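Local coordinates for uncharacterized protein Tfu_2867 (Thermobifida fusca, PDB 2QE6), which binds S-adenosylmethionine and is probably a methyltransferase, although its substrate and biological role are unknown, at residues Leu65-Gly68 and Val69-Leu72. The protein carries 1 engineered substitution. Sequence-based numbering, arbitrary orientation.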
loop_
_atom_site.group_PDB
_atom_site.type_symbol
_atom_site.label_atom_id
_atom_site.label_comp_id
_atom_site.label_asym_id
_atom_site.label_seq_id
_atom_site.Cartn_x
_atom_site.Cartn_y
_atom_site.Cartn_z
ATOM N N LEU A 65 7.526 2.801 -1.768
ATOM C CA LEU A 65 6.627 2.369 -2.828
ATOM C C LEU A 65 7.305 2.615 -4.169
ATOM O O LEU A 65 7.352 1.736 -5.023
ATOM C CB LEU A 65 5.285 3.110 -2.777
ATOM C CG LEU A 65 4.211 2.823 -3.848
ATOM C CD1 LEU A 65 2.875 3.213 -3.228
ATOM C CD2 LEU A 65 4.464 3.570 -5.176
ATOM N N VAL A 66 7.836 3.815 -4.337
ATOM C CA VAL A 66 8.501 4.179 -5.600
ATOM C C VAL A 66 9.738 3.301 -5.874
ATOM O O VAL A 66 9.908 2.754 -6.980
ATOM C CB VAL A 66 8.889 5.685 -5.608
ATOM C CG1 VAL A 66 9.811 5.993 -6.785
ATOM C CG2 VAL A 66 7.632 6.596 -5.667
ATOM N N ARG A 67 10.619 3.187 -4.883
ATOM C CA ARG A 67 11.800 2.337 -5.006
ATOM C C ARG A 67 11.442 0.874 -5.299
ATOM O O ARG A 67 12.126 0.214 -6.078
ATOM C CB ARG A 67 12.704 2.429 -3.758
ATOM C CG ARG A 67 13.249 3.820 -3.467
ATOM C CD ARG A 67 14.463 3.819 -2.540
ATOM N NE ARG A 67 14.201 3.107 -1.295
ATOM C CZ ARG A 67 13.505 3.608 -0.275
ATOM N NH1 ARG A 67 12.986 4.835 -0.338
ATOM N NH2 ARG A 67 13.305 2.877 0.819
ATOM N N GLY A 68 10.398 0.361 -4.654
ATOM C CA GLY A 68 9.993 -1.023 -4.848
ATOM C C GLY A 68 9.359 -1.258 -6.211
ATOM O O GLY A 68 9.644 -2.225 -6.879
ATOM N N VAL A 69 8.501 -0.352 -6.644
ATOM C CA VAL A 69 7.880 -0.497 -7.947
ATOM C C VAL A 69 8.947 -0.376 -9.033
ATOM O O VAL A 69 8.903 -1.094 -10.010
ATOM C CB VAL A 69 6.719 0.480 -8.132
ATOM C CG1 VAL A 69 6.231 0.456 -9.529
ATOM C CG2 VAL A 69 5.601 0.143 -7.149
ATOM N N ARG A 70 9.902 0.534 -8.858
ATOM C CA ARG A 70 11.012 0.679 -9.800
ATOM C C ARG A 70 11.842 -0.605 -9.872
ATOM O O ARG A 70 12.246 -1.023 -10.951
ATOM C CB ARG A 70 11.902 1.869 -9.422
ATOM C CG ARG A 70 13.016 2.143 -10.424
ATOM C CD ARG A 70 13.893 3.319 -10.019
ATOM N NE ARG A 70 14.570 3.078 -8.744
ATOM C CZ ARG A 70 14.560 3.895 -7.693
ATOM N NH1 ARG A 70 13.909 5.052 -7.732
ATOM N NH2 ARG A 70 15.223 3.548 -6.597
ATOM N N PHE A 71 12.089 -1.244 -8.722
ATOM C CA PHE A 71 12.789 -2.537 -8.704
ATOM C C PHE A 71 11.994 -3.590 -9.493
ATOM O O PHE A 71 12.530 -4.295 -10.356
ATOM C CB PHE A 71 13.030 -3.017 -7.258
ATOM C CG PHE A 71 13.307 -4.491 -7.141
ATOM C CD1 PHE A 71 14.550 -5.003 -7.434
ATOM C CD2 PHE A 71 12.325 -5.361 -6.683
ATOM C CE1 PHE A 71 14.807 -6.385 -7.328
ATOM C CE2 PHE A 71 12.570 -6.734 -6.601
ATOM C CZ PHE A 71 13.807 -7.238 -6.914
ATOM N N LEU A 72 10.706 -3.663 -9.218
ATOM C CA LEU A 72 9.843 -4.684 -9.809
ATOM C C LEU A 72 9.688 -4.531 -11.303
ATOM O O LEU A 72 9.797 -5.514 -12.043
ATOM C CB LEU A 72 8.470 -4.644 -9.148
ATOM C CG LEU A 72 8.392 -5.184 -7.732
ATOM C CD1 LEU A 72 7.071 -4.793 -7.092
ATOM C CD2 LEU A 72 8.660 -6.710 -7.663
HETATM O O HOH W 1 14.751 0.404 -6.594
#
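The carbonyl oxygen of Arg67 is gripped twice: Phe71 N donates to Arg67 O at 3.0 Å, and a water donates to the same Arg67 O at 2.7 Å. The i to i+4 bonds from Val69 to Leu65, Arg70 to Val66 and Leu72 to Gly68 continue the helix. In one of the two modelled conformers of Arg70, the water also accepts a weak bond from Arg70 NH2, linking that side chain back to the helix one turn earlier. In this conformer Arg70 runs out with CG anti to the backbone N (chi1 -176°) and then bends at chi3, which folds its guanidinium back over Arg67. Arg67 CA lies under one face, toward the rim, and Arg70 NH2 rests 3.7 Å from Arg67 CG. The two guanidinium planes are 44° apart, and both are held from outside the helix: Arg70 NH2 by a salt bridge to Asp250 OD2, Arg67 NH2 by a hydrogen bond to Trp247 O. On the buried flank Leu65 and Val69 lie side by side, Leu65 CD2 meeting Val69 CG2 at 4.1 Å, and both pack on Met162 of strand 160-163. An apolar i, i+4 flank against the sheet and a polar one tied to Trp247 and Asp250 are consistent with helix 54-75 being one of the helices that cover the sheet of the Rossmann-like methyltransferase fold, with Leu65, near the binding residues Asn61 and Arg62, touching the bound S-adenosylmethionine.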